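Local coordinates for protein DNA-entry nuclease (Competence-specific nuclease) (Streptococcus agalactiae ILRI112, PDB 4QGO) that probably cleaves DNA and RNA without sequence specificity, as a competence-associated nuclease of the ββα-metal fold and a virulence factor, at residues Val136-His141 with Ile206-Ala211; Thr100-Gly105 with Gln210-Met215; Ala112-Ala117 with Tyr172-Leu177. The protein carries 1 engineered substitution. All coordinates share one frame; numbering follows the deposited sequence.

Interaction 1 of 3, residues Val136-His141 with Ile206-Ala211; sequences VTQTAH and IPNTQA
Asn-208 sets its CG trans to the backbone N (chi1 -159°), a rotation that lays its amide against the main chain running from Thr-137 to Thr-139. Gln-210 starts out the same way but kinks at chi2 (143°), and the bend delivers OE1 to the start of helix 140-144. The Asn-208 amide stands in for a neighbouring peptide group: ND2 donates to Thr-137 O at 3.1 Å, and OD1 accepts from Thr-139 N at 2.8 Å. Both bonds are nearly straight and lie in the carbonyl planes of their acceptors, which fixes the rotation of the amide. Pro-186 O is a second acceptor for ND2. CG of Gln-138 rests 3.5 Å from OD1 of Asn-208, whereas its NE2 turns to Gln-153 and to a water that also donates to Ile-206 O. Strand 135-139 pairs with strand 108-112 in the ββα-metal core of the His-Me finger nucleases, and this contact fastens its end to the chain leaving strand 201-207 of the large antiparallel sheet. At the junction Thr-139 is the N-cap of helix 140-144, and its OG1 also donates to Thr-209 O, 2.8 Å away and above that carbonyl plane. Two residues on, His-141 N reaches Gln-210 OE1 at 2.9 Å in a straight bond tilted 51° out of the amide carbonyl plane; the helix start may polarise this oxygen. The imidazole of His-141 brings its CD2 edge to 3.9 Å from Thr-209 O, while ND1 is hydrogen-bonded to Tyr-104 OH.

Interaction 2 of 3, residues Thr100-Gly105 with Gln210-Met215; sequences TNDHYG and QASYTM. With SO4 (sulfate ion), chain D.
Asp-102 and Gln-210 cross at about a right angle, with the carboxylate and amide planes 33° apart, where the loop entering the first strand of the ββα-metal core (108-112) meets the turn before strand 213-215. NE2 of Gln-210 donates to the syn lone pair of Asp-102 OD2 at 2.9 Å, and the carboxylate oxygen lies close to the amide plane. Ser-212 OG comes to the same oxygen at 2.6 Å but from above the carboxylate plane, and a water is a third donor to OD2. The other oxygen is gripped within its own loop: Thr-100 OG1 and Tyr-104 N reach OD1 from opposite faces, the latter bond closing an Asx turn over the type I turn Asp-102 to Gly-105. With both oxygens held, the carboxylate has little freedom to rotate. Its CG lies between backbone N and carbonyl carbon (chi1 64°), which tucks the group back over its own turn and presents OD2 to the facing segment. Beside it, the Tyr-104 ring slants against the Gln-210 amide, their planes 47° apart, and CD2 approaches NE2 to 3.6 Å. Thr-100 puts its CG2 obliquely against the Tyr-213 ring, 4.0 Å from CD2; one face of that ring is covered near its rim by Gln-210 CB, and its OH bonds to Ala-107 O. Away from the facing segment, the His-103 imidazole lies over one face of the Tyr-104 ring, with NE2 toward the rim. The two side chains share a sulfate, probably from the crystallisation liquor: His-103 NE2 donates to its O3 at 3.0 Å, and Tyr-104 OH to its O1 at 2.6 Å.

Interaction 3 of 3, residues Ala112-Ala117 with Tyr172-Leu177; sequences ALIAYA and YRVTPL. Engineered in segment 112-117: Ala-112 (natural residue His). With SO4 (sulfate ion), chain C; SO4 (sulfate ion), chain E.
Leu-113 lays its CD2 methyl against the ring of Pro-176, 3.6 Å from CG, the two side chains meeting at about a right angle. Further back along the same leucine, CB packs obliquely on Val-174 CG1 at 3.9 Å. Both methyls of Val-174 also lie against the Leu-113 carbonyl oxygen, CG2 being 3.5 Å from that O. Ile-114 adds its CD1, which touches Tyr-172 CD2 at 3.9 Å as the two side chains run past one another in opposite directions. That methyl is carried over to the strand because CG1 stands trans to the carbonyl carbon (chi1 -52°). Val-174 CG2 covers one face of the Tyr-172 ring near its rim. One water gathers three polar groups at the margin of this apolar patch: it donates to Leu-113 O at 2.7 Å and accepts from Ala-115 N and Tyr-172 OH. Arg-173, between the two inward-facing residues, departs on the other side of the strand, where NH1 binds a sulfate and NH2 forms a salt bridge with Glu-192. Strand 170-177, flanked by 188-195 and 66-70 in the large sheet, thus receives on one face the segment that follows strand 108-112. Ala-112, an engineered replacement of histidine, ends that strand in the position of the histidine of the DRGH-like motif, the probable general base of ββα-metal nucleases.

The centres of interactions 1 and 2 are about 10 Å apart; the two share Gln-210 and Ala-211 and touch through His-141 and Tyr-104. The centre of interaction 3 is about 14 Å from that of interaction 1, with Leu-113 CD1 packed on Val-136 CG1, and about 23 Å from that of interaction 2. Along the chain the order is 100-105, 112-117, 136-141, 172-177, 206-211 and 210-215. Interaction 1 joins the end of strand 135-139 and the start of helix 140-144 to the chain just after strand 201-207; interaction 3 sets the segment after strand 108-112 on strand 170-177. The two-stranded part of the ββα-metal core thus meets the seven-stranded sheet at both places.

Interaction 1 of 3, residues Val136-His141 with Ile206-Ala211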
loop_
_atom_site.group_PDB
_atom_site.type_symbol
_atom_site.label_atom_id
_atom_site.label_comp_id
_atom_site.label_asym_id
_atom_site.label_seq_id
_atom_site.Cartn_x
_atom_site.Cartn_y
_atom_site.Cartn_z
ATOM N N VAL A 136 7.513 -3.869 1.790
ATOM C CA VAL A 136 6.945 -5.166 2.144
ATOM C C VAL A 136 6.955 -6.100 0.942
ATOM O O VAL A 136 7.208 -5.682 -0.195
ATOM C CB VAL A 136 5.500 -5.051 2.685
ATOM C CG1 VAL A 136 5.483 -4.278 4.001
ATOM C CG2 VAL A 136 4.566 -4.390 1.647
ATOM N N THR A 137 6.688 -7.376 1.204
ATOM C CA THR A 137 6.462 -8.345 0.144
ATOM C C THR A 137 5.050 -8.140 -0.370
ATOM O O THR A 137 4.090 -8.341 0.364
ATOM C CB THR A 137 6.633 -9.773 0.672
ATOM O OG1 THR A 137 7.992 -9.951 1.087
ATOM C CG2 THR A 137 6.279 -10.807 -0.402
ATOM N N GLN A 138 4.924 -7.712 -1.624
ATOM C CA GLN A 138 3.623 -7.361 -2.172
ATOM C C GLN A 138 3.382 -8.123 -3.465
ATOM O O GLN A 138 4.293 -8.262 -4.305
ATOM C CB GLN A 138 3.534 -5.853 -2.428
ATOM C CG GLN A 138 2.112 -5.388 -2.763
ATOM C CD GLN A 138 2.000 -3.881 -2.820
ATOM O OE1 GLN A 138 2.955 -3.192 -3.194
ATOM N NE2 GLN A 138 0.837 -3.353 -2.447
ATOM N N THR A 139 2.165 -8.621 -3.641
ATOM C CA THR A 139 1.891 -9.347 -4.880
ATOM C C THR A 139 2.131 -8.441 -6.098
ATOM O O THR A 139 1.915 -7.220 -6.038
ATOM C CB THR A 139 0.477 -9.948 -4.936
ATOM O OG1 THR A 139 -0.491 -8.887 -5.043
ATOM C CG2 THR A 139 0.211 -10.798 -3.698
ATOM N N ALA A 140 2.595 -9.036 -7.194
ATOM C CA ALA A 140 2.811 -8.274 -8.412
ATOM C C ALA A 140 1.527 -7.581 -8.844
ATOM O O ALA A 140 1.559 -6.416 -9.234
ATOM C CB ALA A 140 3.328 -9.177 -9.527
ATOM N N HIS A 141 0.398 -8.290 -8.769
ATOM C CA HIS A 141 -0.870 -7.689 -9.143
ATOM C C HIS A 141 -1.213 -6.466 -8.302
ATOM O O HIS A 141 -1.574 -5.417 -8.834
ATOM C CB HIS A 141 -2.014 -8.678 -9.009
ATOM C CG HIS A 141 -3.348 -8.026 -9.131
ATOM N ND1 HIS A 141 -3.853 -7.588 -10.337
ATOM C CD2 HIS A 141 -4.253 -7.673 -8.190
ATOM C CE1 HIS A 141 -5.034 -7.026 -10.134
ATOM N NE2 HIS A 141 -5.302 -7.071 -8.841
ATOM N N ILE A 206 -6.100 -2.373 -0.312
ATOM C CA ILE A 206 -5.698 -3.104 -1.508
ATOM C C ILE A 206 -5.306 -4.510 -1.080
ATOM O O ILE A 206 -4.290 -4.687 -0.407
ATOM C CB ILE A 206 -4.451 -2.473 -2.159
ATOM C CG1 ILE A 206 -4.587 -0.950 -2.297
ATOM C CG2 ILE A 206 -4.150 -3.159 -3.496
ATOM C CD1 ILE A 206 -5.674 -0.509 -3.204
ATOM N N PRO A 207 -6.114 -5.521 -1.442
ATOM C CA PRO A 207 -5.759 -6.870 -0.984
ATOM C C PRO A 207 -4.380 -7.294 -1.507
ATOM O O PRO A 207 -4.054 -7.065 -2.682
ATOM C CB PRO A 207 -6.873 -7.751 -1.587
ATOM C CG PRO A 207 -8.055 -6.776 -1.748
ATOM C CD PRO A 207 -7.387 -5.498 -2.190
ATOM N N ASN A 208 -3.580 -7.900 -0.632
ATOM C CA ASN A 208 -2.268 -8.402 -1.023
ATOM C C ASN A 208 -2.418 -9.807 -1.570
ATOM O O ASN A 208 -1.973 -10.798 -0.968
ATOM C CB ASN A 208 -1.299 -8.372 0.152
ATOM C CG ASN A 208 0.143 -8.384 -0.300
ATOM O OD1 ASN A 208 0.432 -8.185 -1.490
ATOM N ND2 ASN A 208 1.062 -8.607 0.644
ATOM N N THR A 209 -3.068 -9.866 -2.724
ATOM C CA THR A 209 -3.496 -11.119 -3.328
ATOM C C THR A 209 -3.207 -11.120 -4.823
ATOM O O THR A 209 -2.943 -10.075 -5.430
ATOM C CB THR A 209 -5.017 -11.344 -3.119
ATOM O OG1 THR A 209 -5.753 -10.256 -3.706
ATOM C CG2 THR A 209 -5.357 -11.442 -1.633
ATOM N N GLN A 210 -3.289 -12.305 -5.427
ATOM C CA GLN A 210 -3.110 -12.450 -6.864
ATOM C C GLN A 210 -4.005 -13.625 -7.268
ATOM O O GLN A 210 -4.073 -14.624 -6.549
ATOM C CB GLN A 210 -1.633 -12.732 -7.170
ATOM C CG GLN A 210 -1.237 -12.670 -8.657
ATOM C CD GLN A 210 0.156 -12.081 -8.872
ATOM O OE1 GLN A 210 0.559 -11.124 -8.202
ATOM N NE2 GLN A 210 0.904 -12.660 -9.797
ATOM N N ALA A 211 -4.703 -13.503 -8.395
ATOM C CA ALA A 211 -5.757 -14.467 -8.731
ATOM C C ALA A 211 -5.237 -15.892 -8.929
ATOM O O ALA A 211 -5.950 -16.862 -8.677
ATOM C CB ALA A 211 -6.523 -14.013 -9.958
HETATM O O HOH W 1 -1.370 -5.110 -1.484
#

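Interaction 2 of 3, residues Thr100-Gly105 with Gln210-Met215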
loop_
_atom_site.group_PDB
_atom_site.type_symbol
_atom_site.label_atom_id
_atom_site.label_comp_id
_atom_site.label_asym_id
_atom_site.label_seq_id
_atom_site.Cartn_x
_atom_site.Cartn_y
_atom_site.Cartn_z
ATOM N N THR A 100 5.174 -17.535 -11.713
ATOM C CA THR A 100 3.742 -17.835 -11.743
ATOM C C THR A 100 3.299 -18.377 -13.102
ATOM O O THR A 100 4.083 -18.418 -14.055
ATOM C CB THR A 100 2.923 -16.570 -11.485
ATOM O OG1 THR A 100 3.265 -15.599 -12.478
ATOM C CG2 THR A 100 3.230 -15.999 -10.104
ATOM N N ASN A 101 2.037 -18.795 -13.168
ATOM C CA ASN A 101 1.388 -19.139 -14.433
ATOM C C ASN A 101 0.402 -18.065 -14.852
ATOM O O ASN A 101 -0.731 -18.349 -15.235
ATOM C CB ASN A 101 0.685 -20.485 -14.336
ATOM C CG ASN A 101 1.633 -21.581 -13.965
ATOM O OD1 ASN A 101 2.555 -21.907 -14.721
ATOM N ND2 ASN A 101 1.442 -22.146 -12.791
ATOM N N ASP A 102 0.829 -16.815 -14.748
ATOM C CA ASP A 102 -0.018 -15.708 -15.140
ATOM C C ASP A 102 0.804 -14.663 -15.890
ATOM O O ASP A 102 2.010 -14.840 -16.088
ATOM C CB ASP A 102 -0.791 -15.127 -13.944
ATOM C CG ASP A 102 0.103 -14.505 -12.882
ATOM O OD1 ASP A 102 1.218 -14.032 -13.199
ATOM O OD2 ASP A 102 -0.355 -14.473 -11.713
ATOM N N HIS A 103 0.156 -13.576 -16.317
ATOM C CA HIS A 103 0.832 -12.645 -17.210
ATOM C C HIS A 103 1.937 -11.840 -16.527
ATOM O O HIS A 103 2.714 -11.202 -17.203
ATOM C CB HIS A 103 -0.190 -11.731 -17.901
ATOM C CG HIS A 103 -0.740 -10.635 -17.028
ATOM N ND1 HIS A 103 -1.789 -10.830 -16.161
ATOM C CD2 HIS A 103 -0.393 -9.334 -16.918
ATOM C CE1 HIS A 103 -2.055 -9.691 -15.531
ATOM N NE2 HIS A 103 -1.227 -8.764 -15.976
ATOM N N TYR A 104 1.961 -11.842 -15.187
ATOM C CA TYR A 104 3.010 -11.137 -14.444
ATOM C C TYR A 104 4.349 -11.859 -14.494
ATOM O O TYR A 104 5.406 -11.233 -14.389
ATOM C CB TYR A 104 2.602 -10.906 -12.983
ATOM C CG TYR A 104 1.381 -10.025 -12.851
ATOM C CD1 TYR A 104 1.479 -8.641 -12.994
ATOM C CD2 TYR A 104 0.131 -10.572 -12.580
ATOM C CE1 TYR A 104 0.364 -7.837 -12.878
ATOM C CE2 TYR A 104 -0.991 -9.773 -12.468
ATOM C CZ TYR A 104 -0.867 -8.410 -12.613
ATOM O OH TYR A 104 -1.988 -7.618 -12.497
ATOM N N GLY A 105 4.304 -13.180 -14.624
ATOM C CA GLY A 105 5.517 -13.971 -14.728
ATOM C C GLY A 105 6.150 -14.306 -13.391
ATOM O O GLY A 105 6.742 -15.367 -13.231
ATOM N N GLN A 210 -3.289 -12.305 -5.427
ATOM C CA GLN A 210 -3.110 -12.450 -6.864
ATOM C C GLN A 210 -4.005 -13.625 -7.268
ATOM O O GLN A 210 -4.073 -14.624 -6.549
ATOM C CB GLN A 210 -1.633 -12.732 -7.170
ATOM C CG GLN A 210 -1.237 -12.670 -8.657
ATOM C CD GLN A 210 0.156 -12.081 -8.872
ATOM O OE1 GLN A 210 0.559 -11.124 -8.202
ATOM N NE2 GLN A 210 0.904 -12.660 -9.797
ATOM N N ALA A 211 -4.703 -13.503 -8.395
ATOM C CA ALA A 211 -5.757 -14.467 -8.731
ATOM C C ALA A 211 -5.237 -15.892 -8.929
ATOM O O ALA A 211 -5.950 -16.862 -8.677
ATOM C CB ALA A 211 -6.523 -14.013 -9.958
ATOM N N SER A 212 -3.983 -16.019 -9.342
ATOM C CA SER A 212 -3.453 -17.316 -9.763
ATOM C C SER A 212 -2.768 -18.101 -8.654
ATOM O O SER A 212 -2.231 -19.168 -8.901
ATOM C CB SER A 212 -2.463 -17.132 -10.917
ATOM O OG SER A 212 -1.233 -16.610 -10.441
ATOM N N TYR A 213 -2.774 -17.580 -7.433
ATOM C CA TYR A 213 -2.140 -18.303 -6.344
ATOM C C TYR A 213 -2.690 -17.917 -4.988
ATOM O O TYR A 213 -3.419 -16.935 -4.867
ATOM C CB TYR A 213 -0.613 -18.131 -6.384
ATOM C CG TYR A 213 -0.042 -16.737 -6.113
ATOM C CD1 TYR A 213 -0.054 -16.174 -4.828
ATOM C CD2 TYR A 213 0.600 -16.033 -7.124
ATOM C CE1 TYR A 213 0.505 -14.930 -4.591
ATOM C CE2 TYR A 213 1.175 -14.783 -6.890
ATOM C CZ TYR A 213 1.131 -14.246 -5.616
ATOM O OH TYR A 213 1.705 -13.022 -5.370
ATOM N N THR A 214 -2.324 -18.687 -3.969
ATOM C CA THR A 214 -2.598 -18.291 -2.598
ATOM C C THR A 214 -1.291 -18.132 -1.838
ATOM O O THR A 214 -0.276 -18.724 -2.181
ATOM C CB THR A 214 -3.534 -19.289 -1.875
ATOM O OG1 THR A 214 -2.969 -20.605 -1.926
ATOM C CG2 THR A 214 -4.903 -19.287 -2.531
ATOM N N MET A 215 -1.323 -17.298 -0.809
ATOM C CA MET A 215 -0.158 -17.062 0.027
ATOM C C MET A 215 -0.469 -17.315 1.494
ATOM O O MET A 215 -1.543 -16.966 1.972
ATOM C CB MET A 215 0.333 -15.623 -0.131
ATOM C CG MET A 215 1.597 -15.345 0.680
ATOM S SD MET A 215 2.119 -13.622 0.649
ATOM C CE MET A 215 2.878 -13.500 -0.962
HETATM S S SO4 D . -1.898 -5.275 -15.002
HETATM O O1 SO4 D . -1.713 -5.233 -13.556
HETATM O O2 SO4 D . -2.174 -3.937 -15.516
HETATM O O3 SO4 D . -0.684 -5.797 -15.626
HETATM O O4 SO4 D . -3.006 -6.173 -15.329
HETATM O O HOH W 2 0.325 -18.834 -10.974
HETATM O O HOH W 3 -3.072 -13.834 -11.403
#

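Interaction 3 of 3, residues Ala112-Ala117 with Tyr172-Leu177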
loop_
_atom_site.group_PDB
_atom_site.type_symbol
_atom_site.label_atom_id
_atom_site.label_comp_id
_atom_site.label_asym_id
_atom_site.label_seq_id
_atom_site.Cartn_x
_atom_site.Cartn_y
_atom_site.Cartn_z
ATOM N N ALA A 112 6.777 -0.692 -2.028
ATOM C CA ALA A 112 6.953 0.493 -1.191
ATOM C C ALA A 112 5.644 0.929 -0.551
ATOM O O ALA A 112 4.597 0.918 -1.197
ATOM C CB ALA A 112 7.508 1.641 -2.016
ATOM N N LEU A 113 5.705 1.329 0.715
ATOM C CA LEU A 113 4.542 1.947 1.350
ATOM C C LEU A 113 4.348 3.339 0.763
ATOM O O LEU A 113 3.261 3.679 0.275
ATOM C CB LEU A 113 4.715 2.037 2.871
ATOM C CG LEU A 113 4.367 0.773 3.676
ATOM C CD1 LEU A 113 5.207 -0.431 3.292
ATOM C CD2 LEU A 113 4.532 1.059 5.175
ATOM N N ILE A 114 5.416 4.134 0.815
ATOM C CA ILE A 114 5.417 5.478 0.237
ATOM C C ILE A 114 6.290 5.469 -1.016
ATOM O O ILE A 114 7.490 5.225 -0.941
ATOM C CB ILE A 114 5.962 6.526 1.231
ATOM C CG1 ILE A 114 5.246 6.433 2.587
ATOM C CG2 ILE A 114 5.810 7.920 0.648
ATOM C CD1 ILE A 114 3.774 6.803 2.540
ATOM N N ALA A 115 5.665 5.729 -2.165
ATOM C CA ALA A 115 6.327 5.660 -3.469
ATOM C C ALA A 115 7.474 6.648 -3.660
ATOM O O ALA A 115 7.419 7.793 -3.212
ATOM C CB ALA A 115 5.297 5.831 -4.590
ATOM N N TYR A 116 8.503 6.178 -4.356
ATOM C CA TYR A 116 9.660 6.984 -4.690
ATOM C C TYR A 116 9.255 8.275 -5.390
ATOM O O TYR A 116 9.749 9.350 -5.059
ATOM C CB TYR A 116 10.617 6.176 -5.585
ATOM C CG TYR A 116 11.857 6.947 -5.982
ATOM C CD1 TYR A 116 12.889 7.139 -5.078
ATOM C CD2 TYR A 116 11.980 7.503 -7.252
ATOM C CE1 TYR A 116 14.020 7.852 -5.423
ATOM C CE2 TYR A 116 13.116 8.207 -7.606
ATOM C CZ TYR A 116 14.124 8.383 -6.682
ATOM O OH TYR A 116 15.260 9.091 -7.014
ATOM N N ALA A 117 8.354 8.177 -6.361
ATOM C CA ALA A 117 7.967 9.364 -7.119
ATOM C C ALA A 117 7.284 10.412 -6.240
ATOM O O ALA A 117 7.318 11.600 -6.537
ATOM C CB ALA A 117 7.066 8.982 -8.284
ATOM N N TYR A 172 -1.342 11.952 3.430
ATOM C CA TYR A 172 -1.298 10.571 2.931
ATOM C C TYR A 172 -0.888 9.642 4.063
ATOM O O TYR A 172 0.025 9.956 4.832
ATOM C CB TYR A 172 -0.252 10.511 1.810
ATOM C CG TYR A 172 -0.175 9.264 0.938
ATOM C CD1 TYR A 172 -1.314 8.674 0.403
ATOM C CD2 TYR A 172 1.062 8.732 0.579
ATOM C CE1 TYR A 172 -1.218 7.552 -0.426
ATOM C CE2 TYR A 172 1.162 7.624 -0.251
ATOM C CZ TYR A 172 0.025 7.046 -0.755
ATOM O OH TYR A 172 0.113 5.940 -1.586
ATOM N N ARG A 173 -1.568 8.504 4.175
ATOM C CA ARG A 173 -1.264 7.526 5.211
ATOM C C ARG A 173 -1.390 6.128 4.630
ATOM O O ARG A 173 -2.421 5.781 4.057
ATOM C CB ARG A 173 -2.182 7.701 6.429
ATOM C CG ARG A 173 -1.892 6.750 7.605
ATOM C CD ARG A 173 -2.576 7.230 8.896
ATOM N NE ARG A 173 -4.032 7.345 8.762
ATOM C CZ ARG A 173 -4.789 8.214 9.430
ATOM N NH1 ARG A 173 -4.245 9.073 10.297
ATOM N NH2 ARG A 173 -6.102 8.237 9.229
ATOM N N VAL A 174 -0.323 5.344 4.760
ATOM C CA VAL A 174 -0.281 3.990 4.223
ATOM C C VAL A 174 0.062 3.016 5.344
ATOM O O VAL A 174 1.088 3.156 6.016
ATOM C CB VAL A 174 0.762 3.874 3.104
ATOM C CG1 VAL A 174 0.848 2.438 2.613
ATOM C CG2 VAL A 174 0.416 4.822 1.943
ATOM N N THR A 175 -0.815 2.042 5.563
ATOM C CA THR A 175 -0.661 1.133 6.691
ATOM C C THR A 175 -0.782 -0.305 6.216
ATOM O O THR A 175 -1.847 -0.720 5.771
ATOM C CB THR A 175 -1.737 1.381 7.753
ATOM O OG1 THR A 175 -1.779 2.783 8.092
ATOM C CG2 THR A 175 -1.451 0.572 9.017
ATOM N N PRO A 176 0.308 -1.073 6.299
ATOM C CA PRO A 176 0.185 -2.517 6.054
ATOM C C PRO A 176 -0.730 -3.136 7.104
ATOM O O PRO A 176 -0.569 -2.856 8.305
ATOM C CB PRO A 176 1.618 -3.034 6.228
ATOM C CG PRO A 176 2.505 -1.804 6.088
ATOM C CD PRO A 176 1.682 -0.676 6.652
ATOM N N LEU A 177 -1.687 -3.948 6.660
ATOM C CA LEU A 177 -2.606 -4.631 7.580
ATOM C C LEU A 177 -2.159 -6.080 7.765
ATOM O O LEU A 177 -2.025 -6.822 6.780
ATOM C CB LEU A 177 -4.045 -4.567 7.063
ATOM C CG LEU A 177 -4.599 -3.173 6.762
ATOM C CD1 LEU A 177 -6.058 -3.278 6.334
ATOM C CD2 LEU A 177 -4.441 -2.258 7.969
HETATM S S SO4 C . -1.393 9.333 12.497
HETATM O O1 SO4 C . -0.906 7.984 12.254
HETATM O O2 SO4 C . -0.369 10.117 13.167
HETATM O O3 SO4 C . -2.591 9.308 13.346
HETATM O O4 SO4 C . -1.720 9.982 11.236
HETATM S S SO4 E . 18.655 8.971 -5.476
HETATM O O1 SO4 E . 18.846 7.541 -5.701
HETATM O O2 SO4 E . 17.267 9.223 -5.090
HETATM O O3 SO4 E . 19.543 9.421 -4.408
HETATM O O4 SO4 E . 18.970 9.696 -6.704
HETATM O O HOH W 4 2.715 5.142 -1.904
#